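Local coordinates for protein peptide ABC transporter permease (Staphylococcus hominis, PDB 6EXS) that belongs to the POT family of peptide transporters and binds a thioalcohol-conjugated dipeptide, consistent with a role in taking up malodour precursors in the human axilla, at residues L97-I100 and G101-L105; M225-G228 and I229-I233; S402-I405 and C406-E410; G449-V452 and K453-K456. All blocks are in the same frame, centred on the assembly; numbering follows the deposited sequence.

Contact 1 of 4, residues L97-I100 and G101-L105; sequences LIII and GHICL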
loop_
_atom_site.group_PDB
_atom_site.type_symbol
_atom_site.label_atom_id
_atom_site.label_comp_id
_atom_site.label_asym_id
_atom_site.label_seq_id
_atom_site.Cartn_x
_atom_site.Cartn_y
_atom_site.Cartn_z
ATOM N N LEU A 97 13.939 -12.437 0.237
ATOM C CA LEU A 97 13.503 -12.128 -1.119
ATOM C C LEU A 97 13.459 -10.611 -1.382
ATOM O O LEU A 97 13.939 -10.176 -2.430
ATOM C CB LEU A 97 12.161 -12.806 -1.411
ATOM C CG LEU A 97 12.225 -14.329 -1.569
ATOM C CD1 LEU A 97 10.846 -14.919 -1.644
ATOM C CD2 LEU A 97 12.999 -14.736 -2.825
ATOM N N ILE A 98 12.954 -9.807 -0.402
ATOM C CA ILE A 98 12.896 -8.340 -0.473
ATOM C C ILE A 98 14.328 -7.752 -0.598
ATOM O O ILE A 98 14.541 -6.886 -1.453
ATOM C CB ILE A 98 12.062 -7.733 0.699
ATOM C CG1 ILE A 98 10.560 -7.970 0.484
ATOM C CG2 ILE A 98 12.361 -6.231 0.913
ATOM C CD1 ILE A 98 9.718 -7.889 1.751
ATOM N N ILE A 99 15.306 -8.253 0.218
ATOM C CA ILE A 99 16.721 -7.816 0.159
ATOM C C ILE A 99 17.328 -8.081 -1.240
ATOM O O ILE A 99 18.110 -7.261 -1.725
ATOM C CB ILE A 99 17.587 -8.445 1.282
ATOM C CG1 ILE A 99 17.062 -8.021 2.640
ATOM C CG2 ILE A 99 19.062 -8.028 1.165
ATOM C CD1 ILE A 99 17.453 -8.886 3.799
ATOM N N ILE A 100 16.972 -9.234 -1.870
ATOM C CA ILE A 100 17.465 -9.618 -3.194
ATOM C C ILE A 100 16.988 -8.599 -4.229
ATOM O O ILE A 100 17.795 -8.135 -5.034
ATOM C CB ILE A 100 17.144 -11.103 -3.544
ATOM C CG1 ILE A 100 17.794 -12.063 -2.512
ATOM C CG2 ILE A 100 17.580 -11.456 -4.986
ATOM C CD1 ILE A 100 17.353 -13.581 -2.590
ATOM N N GLY A 101 15.713 -8.207 -4.132
ATOM C CA GLY A 101 15.097 -7.186 -4.974
ATOM C C GLY A 101 15.781 -5.837 -4.855
ATOM O O GLY A 101 15.911 -5.118 -5.840
ATOM N N HIS A 102 16.242 -5.484 -3.661
ATOM C CA HIS A 102 16.952 -4.231 -3.449
ATOM C C HIS A 102 18.369 -4.307 -4.040
ATOM O O HIS A 102 18.854 -3.304 -4.571
ATOM C CB HIS A 102 16.968 -3.838 -1.961
ATOM C CG HIS A 102 15.652 -3.332 -1.436
ATOM N ND1 HIS A 102 15.203 -2.055 -1.721
ATOM C CD2 HIS A 102 14.763 -3.927 -0.605
ATOM C CE1 HIS A 102 14.049 -1.927 -1.085
ATOM N NE2 HIS A 102 13.742 -3.027 -0.404
ATOM N N ILE A 103 19.010 -5.501 -3.982
ATOM C CA ILE A 103 20.344 -5.715 -4.552
ATOM C C ILE A 103 20.266 -5.601 -6.092
ATOM O O ILE A 103 21.127 -4.949 -6.684
ATOM C CB ILE A 103 21.032 -7.015 -4.022
ATOM C CG1 ILE A 103 21.350 -6.880 -2.507
ATOM C CG2 ILE A 103 22.321 -7.342 -4.795
ATOM C CD1 ILE A 103 21.518 -8.203 -1.739
ATOM N N CYS A 104 19.189 -6.147 -6.722
ATOM C CA CYS A 104 18.946 -6.070 -8.176
ATOM C C CYS A 104 19.107 -4.628 -8.687
ATOM O O CYS A 104 19.780 -4.411 -9.700
ATOM C CB CYS A 104 17.569 -6.626 -8.541
ATOM S SG CYS A 104 17.400 -8.416 -8.341
ATOM N N LEU A 105 18.490 -3.651 -7.966
ATOM C CA LEU A 105 18.525 -2.221 -8.284
ATOM C C LEU A 105 19.887 -1.567 -8.091
ATOM O O LEU A 105 20.161 -0.565 -8.746
ATOM C CB LEU A 105 17.453 -1.454 -7.497
ATOM C CG LEU A 105 16.031 -1.523 -8.030
ATOM C CD1 LEU A 105 15.119 -0.743 -7.165
ATOM C CD2 LEU A 105 15.926 -1.014 -9.481
#
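Ile98 and His102, one helical turn apart, run side by side and point the same way, a worked example of how i and i+4 side chains share one face of a transmembrane helix. In His102 the ring carbon CG lies anti to the carbonyl carbon and beside the backbone N (chi1 -74°), which swings the imidazole back over the preceding turn. Its CB passes 3.6 Å from Ile99 O. CG comes next, 3.7 Å from Ile98 O, and CD2 approaches that same oxygen obliquely. At the far end of the ring NE2 lies 3.7 Å from the methyl carbon CG2 of Ile98, an apolar neighbour. Ile98 O also takes the amide of His102 (N to O 3.1 Å), and Ile99 O takes that of Ile103 at 3.0 Å. On the adjoining strip of the helix Ile99 CG2 meets Ile103 CD1 at 3.8 Å, the two side chains running obliquely past each other. Around them, Ile98 and Ile99 rest on Met189 of helix 178-204. Gly101 O accepts a hydrogen bond from Ser117 OG of helix 110-137. The chemistry is thus mostly apolar: helical bonds take up the carbonyls of Leu97 to Ile100, aliphatic branches fill the flanks, and the polar side chains are the imidazole of His102 and the thiol of Cys104, the imidazole also meeting Ser31 and Met35 of helix 16-44.

Contact 2 of 4, residues M225-G228 and I229-I233; sequences MIIG and IIVAI. With OLC ((2R)-2,3-dihydroxypropyl (9Z)-octadec-9-enoate), chain D.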
loop_
_atom_site.group_PDB
_atom_site.type_symbol
_atom_site.label_atom_id
_atom_site.label_comp_id
_atom_site.label_asym_id
_atom_site.label_seq_id
_atom_site.Cartn_x
_atom_site.Cartn_y
_atom_site.Cartn_z
ATOM N N MET A 225 -0.369 -28.955 -8.772
ATOM C CA MET A 225 -0.721 -29.041 -10.190
ATOM C C MET A 225 -1.365 -27.746 -10.697
ATOM O O MET A 225 -0.907 -27.211 -11.704
ATOM C CB MET A 225 -1.606 -30.271 -10.493
ATOM C CG MET A 225 -0.853 -31.609 -10.465
ATOM S SD MET A 225 0.578 -31.737 -11.584
ATOM C CE MET A 225 -0.236 -32.054 -13.140
ATOM N N ILE A 226 -2.389 -27.229 -9.975
ATOM C CA ILE A 226 -3.113 -25.984 -10.295
ATOM C C ILE A 226 -2.150 -24.791 -10.387
ATOM O O ILE A 226 -2.172 -24.080 -11.391
ATOM C CB ILE A 226 -4.308 -25.726 -9.322
ATOM C CG1 ILE A 226 -5.318 -26.897 -9.350
ATOM C CG2 ILE A 226 -5.012 -24.395 -9.633
ATOM C CD1 ILE A 226 -6.133 -27.092 -8.054
ATOM N N ILE A 227 -1.296 -24.592 -9.361
ATOM C CA ILE A 227 -0.307 -23.503 -9.333
ATOM C C ILE A 227 0.742 -23.744 -10.431
ATOM O O ILE A 227 1.088 -22.810 -11.149
ATOM C CB ILE A 227 0.304 -23.271 -7.913
ATOM C CG1 ILE A 227 -0.795 -22.893 -6.882
ATOM C CG2 ILE A 227 1.414 -22.199 -7.936
ATOM C CD1 ILE A 227 -0.492 -23.311 -5.419
ATOM N N GLY A 228 1.162 -25.001 -10.589
ATOM C CA GLY A 228 2.108 -25.420 -11.617
ATOM C C GLY A 228 1.650 -25.037 -13.009
ATOM O O GLY A 228 2.419 -24.439 -13.761
ATOM N N ILE A 229 0.369 -25.326 -13.334
ATOM C CA ILE A 229 -0.277 -25.008 -14.616
ATOM C C ILE A 229 -0.354 -23.483 -14.826
ATOM O O ILE A 229 0.066 -23.003 -15.881
ATOM C CB ILE A 229 -1.654 -25.739 -14.758
ATOM C CG1 ILE A 229 -1.448 -27.260 -14.993
ATOM C CG2 ILE A 229 -2.527 -25.135 -15.881
ATOM C CD1 ILE A 229 -2.602 -28.164 -14.566
ATOM N N ILE A 230 -0.840 -22.732 -13.807
ATOM C CA ILE A 230 -0.972 -21.265 -13.833
ATOM C C ILE A 230 0.396 -20.584 -14.038
ATOM O O ILE A 230 0.521 -19.763 -14.945
ATOM C CB ILE A 230 -1.758 -20.726 -12.600
ATOM C CG1 ILE A 230 -3.243 -21.143 -12.684
ATOM C CG2 ILE A 230 -1.630 -19.196 -12.464
ATOM C CD1 ILE A 230 -3.995 -21.160 -11.366
ATOM N N VAL A 231 1.415 -20.971 -13.243
ATOM C CA VAL A 231 2.785 -20.451 -13.327
ATOM C C VAL A 231 3.423 -20.770 -14.699
ATOM O O VAL A 231 3.999 -19.867 -15.315
ATOM C CB VAL A 231 3.646 -20.916 -12.119
ATOM C CG1 VAL A 231 5.126 -20.606 -12.315
ATOM C CG2 VAL A 231 3.140 -20.292 -10.821
ATOM N N ALA A 232 3.274 -22.023 -15.193
ATOM C CA ALA A 232 3.812 -22.462 -16.487
ATOM C C ALA A 232 3.226 -21.675 -17.671
ATOM O O ALA A 232 3.990 -21.260 -18.542
ATOM C CB ALA A 232 3.599 -23.954 -16.680
ATOM N N ILE A 233 1.886 -21.449 -17.686
ATOM C CA ILE A 233 1.191 -20.658 -18.714
ATOM C C ILE A 233 1.766 -19.230 -18.714
ATOM O O ILE A 233 2.096 -18.707 -19.780
ATOM C CB ILE A 233 -0.359 -20.691 -18.522
ATOM C CG1 ILE A 233 -0.942 -22.062 -18.944
ATOM C CG2 ILE A 233 -1.066 -19.534 -19.267
ATOM C CD1 ILE A 233 -2.396 -22.343 -18.495
HETATM C C24 OLC D . -8.282 -17.777 0.883
HETATM C C6 OLC D . 0.052 -19.677 -4.367
HETATM C C5 OLC D . -1.434 -19.726 -4.681
HETATM C C4 OLC D . -2.290 -20.227 -3.530
HETATM C C3 OLC D . -3.769 -20.358 -3.852
HETATM C C2 OLC D . -4.573 -19.083 -3.610
HETATM C C21 OLC D . -6.228 -17.892 -0.550
HETATM C C1 OLC D . -5.533 -19.172 -2.459
HETATM C C22 OLC D . -7.706 -17.584 -0.505
HETATM O O19 OLC D . -6.044 -20.192 -2.069
HETATM O O25 OLC D . -9.664 -17.449 0.929
HETATM O O23 OLC D . -7.907 -16.230 -0.919
HETATM O O20 OLC D . -5.758 -17.961 -1.921
#
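Ile226 and Ile230 lie alongside each other and point the same way, whereas Ile227 and Val231, one step round the helix, meet at a slant. Two i to i+4 pairs of beta-branched residues thus solve the same spacing differently. In the first, the CG2 methyl of Ile226 touches the terminal CD1 of Ile230 at 3.8 Å. Ile230 CG1 sits beside its own backbone N (chi1 -69°), which lays CG1 over the preceding turn, and CD1 follows to 3.4 Å from Ile226 O. In the second pair the two CG2 methyls, of Ile227 and Val231, come to 3.9 Å. Beneath them the helical bond from Val231 N to Ile227 O is short at 2.8 Å and nearly straight (171° at the hydrogen). Gly228 leaves its turn without a side chain, and its carbonyl accepts the amide of Ala232. The outer end of Ile227 leans on lipid, with CD1 3.8 Å from C5 of a bound monoolein chain, so one isoleucine serves both helix and lipid. That monoolein is also hydrogen-bonded to Tyr267 OH of helix 249-273. Helix 217-243 carries both pairs at the surface, the centre of this contact lying about 27 Å from the centre of the chain, and it follows helix 178-204 and precedes helix 249-273.

Contact 3 of 4, residues S402-I405 and C406-E410; sequences SYVI and CVIGE. With C3H (2-[[(2~{R})-2-azanyl-3-[(3~{S})-3-methyl-1-oxidanyl-hexan-3-yl]sulfanyl-propanoyl]amino]ethanoic acid), chain O.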
loop_
_atom_site.group_PDB
_atom_site.type_symbol
_atom_site.label_atom_id
_atom_site.label_comp_id
_atom_site.label_asym_id
_atom_site.label_seq_id
_atom_site.Cartn_x
_atom_site.Cartn_y
_atom_site.Cartn_z
ATOM N N SER A 402 -2.493 20.235 -1.846
ATOM C CA SER A 402 -3.226 19.094 -2.409
ATOM C C SER A 402 -2.954 17.808 -1.597
ATOM O O SER A 402 -3.900 17.113 -1.240
ATOM C CB SER A 402 -2.876 18.894 -3.875
ATOM O OG SER A 402 -3.730 17.906 -4.425
ATOM N N TYR A 403 -1.673 17.547 -1.248
ATOM C CA TYR A 403 -1.251 16.411 -0.421
ATOM C C TYR A 403 -1.900 16.468 0.971
ATOM O O TYR A 403 -2.374 15.446 1.463
ATOM C CB TYR A 403 0.282 16.392 -0.272
ATOM C CG TYR A 403 1.006 15.787 -1.455
ATOM C CD1 TYR A 403 1.017 14.408 -1.660
ATOM C CD2 TYR A 403 1.704 16.588 -2.354
ATOM C CE1 TYR A 403 1.693 13.844 -2.740
ATOM C CE2 TYR A 403 2.349 16.039 -3.459
ATOM C CZ TYR A 403 2.356 14.663 -3.640
ATOM O OH TYR A 403 3.007 14.113 -4.717
ATOM N N VAL A 404 -1.927 17.668 1.587
ATOM C CA VAL A 404 -2.479 17.909 2.925
ATOM C C VAL A 404 -3.989 17.641 2.959
ATOM O O VAL A 404 -4.460 17.025 3.916
ATOM C CB VAL A 404 -2.097 19.311 3.493
ATOM C CG1 VAL A 404 -2.776 19.574 4.835
ATOM C CG2 VAL A 404 -0.578 19.474 3.615
ATOM N N ILE A 405 -4.742 18.065 1.922
ATOM C CA ILE A 405 -6.194 17.827 1.876
ATOM C C ILE A 405 -6.483 16.321 1.776
ATOM O O ILE A 405 -7.352 15.809 2.487
ATOM C CB ILE A 405 -6.917 18.678 0.792
ATOM C CG1 ILE A 405 -6.732 20.196 1.063
ATOM C CG2 ILE A 405 -8.422 18.310 0.692
ATOM C CD1 ILE A 405 -6.893 21.094 -0.185
ATOM N N CYS A 406 -5.701 15.611 0.954
ATOM C CA CYS A 406 -5.837 14.168 0.769
ATOM C C CYS A 406 -5.550 13.350 2.040
ATOM O O CYS A 406 -6.288 12.405 2.336
ATOM C CB CYS A 406 -4.997 13.686 -0.404
ATOM S SG CYS A 406 -5.576 12.131 -1.112
ATOM N N VAL A 407 -4.475 13.703 2.772
ATOM C CA VAL A 407 -4.101 13.001 4.001
ATOM C C VAL A 407 -5.135 13.278 5.127
ATOM O O VAL A 407 -5.431 12.358 5.880
ATOM C CB VAL A 407 -2.627 13.224 4.430
ATOM C CG1 VAL A 407 -2.333 14.685 4.761
ATOM C CG2 VAL A 407 -2.240 12.307 5.588
ATOM N N ILE A 408 -5.737 14.498 5.179
ATOM C CA ILE A 408 -6.802 14.820 6.146
ATOM C C ILE A 408 -7.998 13.865 5.903
ATOM O O ILE A 408 -8.628 13.413 6.865
ATOM C CB ILE A 408 -7.196 16.333 6.165
ATOM C CG1 ILE A 408 -6.061 17.191 6.759
ATOM C CG2 ILE A 408 -8.508 16.563 6.948
ATOM C CD1 ILE A 408 -6.152 18.659 6.413
ATOM N N GLY A 409 -8.238 13.536 4.630
ATOM C CA GLY A 409 -9.245 12.576 4.201
ATOM C C GLY A 409 -8.894 11.155 4.611
ATOM O O GLY A 409 -9.779 10.387 4.998
ATOM N N GLU A 410 -7.590 10.801 4.572
ATOM C CA GLU A 410 -7.089 9.477 4.977
ATOM C C GLU A 410 -7.307 9.220 6.475
ATOM O O GLU A 410 -7.589 8.085 6.867
ATOM C CB GLU A 410 -5.602 9.314 4.622
ATOM C CG GLU A 410 -5.177 7.865 4.523
ATOM C CD GLU A 410 -3.740 7.632 4.113
ATOM O OE1 GLU A 410 -3.291 8.244 3.118
ATOM O OE2 GLU A 410 -3.089 6.765 4.736
HETATM O O2 C3H O . 2.434 3.608 4.294
HETATM C C11 C3H O . 2.048 4.612 4.775
HETATM O O3 C3H O . 1.045 4.678 5.579
HETATM C C10 C3H O . 2.610 5.974 4.491
HETATM N N1 C3H O . 3.192 6.088 3.175
HETATM C C9 C3H O . 2.458 6.394 2.118
HETATM O O1 C3H O . 1.411 5.826 1.845
HETATM C C8 C3H O . 2.924 7.498 1.227
HETATM N N C3H O . 4.325 7.780 1.509
HETATM C C7 C3H O . 2.808 7.097 -0.244
HETATM S S C3H O . 1.406 7.760 -1.183
HETATM C C3 C3H O . 1.539 9.615 -1.395
HETATM C C4 C3H O . 2.735 9.852 -2.281
HETATM C C5 C3H O . 1.618 10.231 0.008
HETATM C C6 C3H O . 1.947 11.704 0.100
HETATM O O C3H O . 3.133 11.939 0.785
HETATM C C2 C3H O . 0.290 10.179 -2.068
HETATM C C1 C3H O . -0.512 11.166 -1.236
HETATM C C C3H O . -1.712 11.673 -1.989
#
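Tyr403 O receives the amide of Val407 at 3.0 Å (N to O), and the CG1 methyl of the same valine also closes on it at 3.4 Å. That methyl occupies the crowded position between backbone N and carbonyl carbon (chi1 63°), which brings it to 3.3 Å from Val404 O as well. Val404 CG1 in turn meets Ile408 CD1 at 3.8 Å, and Ile408 touches a bound monoolein, so this flank of the helix looks toward lipid. Another flank lines the peptide site. Helix 396-418 is one of the transmembrane helices of this major facilitator superfamily transporter, and Tyr403 and Cys406, close to one turn apart on it, both belong to the pocket for the thioalcohol-conjugated peptide. The tyrosine ring meets the ligand's hexanol part, with CD1 3.4 Å from C6, while C2 lies at the ring's edge in its plane. Cys406 SG, anti to its own amide nitrogen (chi1 -157°), reaches the end of the propyl arm, 4.0 Å from carbon C. Tyr403 OH is hydrogen-bonded to Gly305 O, which anchors the far end of the ring, and the Phe335 ring meets the Tyr403 ring, with their planes about 20° apart. Glu410 OE1 is hydrogen-bonded to Asn339 ND2 of helix 338-357.

Contact 4 of 4, residues G449-V452 and K453-K456; sequences GTLV and KLIK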
loop_
_atom_site.group_PDB
_atom_site.type_symbol
_atom_site.label_atom_id
_atom_site.label_comp_id
_atom_site.label_asym_id
_atom_site.label_seq_id
_atom_site.Cartn_x
_atom_site.Cartn_y
_atom_site.Cartn_z
ATOM N N GLY A 449 -3.028 2.116 -13.067
ATOM C CA GLY A 449 -2.076 1.641 -14.065
ATOM C C GLY A 449 -2.502 1.890 -15.501
ATOM O O GLY A 449 -1.649 2.022 -16.385
ATOM N N THR A 450 -3.830 1.955 -15.744
ATOM C CA THR A 450 -4.438 2.201 -17.058
ATOM C C THR A 450 -4.949 3.645 -17.133
ATOM O O THR A 450 -4.837 4.277 -18.185
ATOM C CB THR A 450 -5.524 1.154 -17.318
ATOM O OG1 THR A 450 -4.939 -0.140 -17.176
ATOM C CG2 THR A 450 -6.154 1.272 -18.707
ATOM N N LEU A 451 -5.493 4.160 -16.007
ATOM C CA LEU A 451 -6.040 5.513 -15.830
ATOM C C LEU A 451 -5.025 6.610 -16.177
ATOM O O LEU A 451 -5.406 7.615 -16.779
ATOM C CB LEU A 451 -6.508 5.673 -14.369
ATOM C CG LEU A 451 -7.648 6.651 -14.047
ATOM C CD1 LEU A 451 -8.945 6.275 -14.786
ATOM C CD2 LEU A 451 -7.921 6.661 -12.544
ATOM N N VAL A 452 -3.732 6.397 -15.815
ATOM C CA VAL A 452 -2.611 7.329 -16.053
ATOM C C VAL A 452 -2.429 7.650 -17.535
ATOM O O VAL A 452 -1.863 8.699 -17.849
ATOM C CB VAL A 452 -1.271 6.907 -15.399
ATOM C CG1 VAL A 452 -1.338 7.036 -13.886
ATOM C CG2 VAL A 452 -0.848 5.500 -15.827
ATOM N N LYS A 453 -2.940 6.765 -18.430
ATOM C CA LYS A 453 -2.921 6.915 -19.890
ATOM C C LYS A 453 -3.913 7.995 -20.374
ATOM O O LYS A 453 -3.867 8.357 -21.545
ATOM C CB LYS A 453 -3.198 5.574 -20.595
ATOM C CG LYS A 453 -2.138 4.507 -20.352
ATOM C CD LYS A 453 -2.607 3.134 -20.793
ATOM C CE LYS A 453 -1.488 2.123 -20.744
ATOM N NZ LYS A 453 -1.951 0.771 -21.155
ATOM N N LEU A 454 -4.795 8.512 -19.488
ATOM C CA LEU A 454 -5.768 9.561 -19.821
ATOM C C LEU A 454 -5.193 10.984 -19.747
ATOM O O LEU A 454 -5.802 11.898 -20.300
ATOM C CB LEU A 454 -7.013 9.464 -18.923
ATOM C CG LEU A 454 -8.068 8.453 -19.324
ATOM C CD1 LEU A 454 -8.928 8.103 -18.149
ATOM C CD2 LEU A 454 -8.928 8.975 -20.468
ATOM N N ILE A 455 -4.040 11.168 -19.064
ATOM C CA ILE A 455 -3.348 12.454 -18.873
ATOM C C ILE A 455 -2.988 13.132 -20.217
ATOM O O ILE A 455 -3.219 14.338 -20.358
ATOM C CB ILE A 455 -2.124 12.310 -17.919
ATOM C CG1 ILE A 455 -2.586 11.883 -16.493
ATOM C CG2 ILE A 455 -1.272 13.607 -17.876
ATOM C CD1 ILE A 455 -1.508 11.198 -15.590
ATOM N N LYS A 456 -2.452 12.364 -21.196
ATOM C CA LYS A 456 -2.107 12.900 -22.520
ATOM C C LYS A 456 -3.368 13.298 -23.332
ATOM O O LYS A 456 -3.451 14.479 -23.687
ATOM C CB LYS A 456 -1.149 11.995 -23.333
ATOM C CG LYS A 456 -0.973 10.578 -22.790
ATOM C CD LYS A 456 -0.281 9.618 -23.751
ATOM C CE LYS A 456 -0.394 8.182 -23.278
ATOM N NZ LYS A 456 -1.775 7.641 -23.431
HETATM O O HOH W 1 -3.591 -0.931 -19.408
#
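Thr450 and Lys453 meet through their backbones and again through a water, a compact case of a helix tightening into a 3-10 turn. The amide of Lys453 bonds to Thr450 O at 3.1 Å, and that of Leu454 to Leu451 O at 2.9 Å. Both reach back three residues instead of four, and both donors stand well above the carbonyl plane, by 51° and 45°. Along its flank, the lysine lays CB, CG and CD over Thr450 O, with CB at 3.2 Å. From CG outward its chain is extended, which carries NZ out to the water. One water bridges the two side chains, donating to Thr450 OG1 at 2.7 Å and accepting from Lys453 NZ at 2.9 Å. The ammonium also forms a salt bridge with Asp250 OD1, its strongest polar partner, which probably fixes where it lies. Apolar contacts occupy other sides of the turn. Leu451 CD1 touches Leu454 CD1 at 3.8 Å, and Ile455 brings its CD1 to 4.3 Å from Val452 CB. Further on, Lys456 NZ returns to the main chain, bonding to Lys453 O at 2.9 Å on a lone pair in the carbonyl plane. The turn joins helix 430-451 to the short helix 455-458, just ahead of helix 460-479, whose Leu467 and Tyr463 receive Leu451 and Leu454. Helix 56-72 lies against Val452 and Ile455, and helix 249-273 supplies Asp250 and Ser253 beside Lys453.

How the contacts relate
The four contacts come one after another along the chain, each on a different part of the helical bundle: contact 1 on helix 74-106, contact 2 on helix 217-243, contact 3 on helix 396-418, and contact 4 where helix 430-451 passes into helix 455-458. None touches another. Contacts 3 and 4 have the nearest centres, about 22 Å apart, while contacts 2 and 3 are the most distant at about 42 Å, on opposite sides of the chain's centre. Contact 3 holds pocket residues and contact 2 meets lipid at the rim. The nearest side chains of contacts 1 and 4 stay about 14 and 12 Å from the bound peptide, within the helical framework around it.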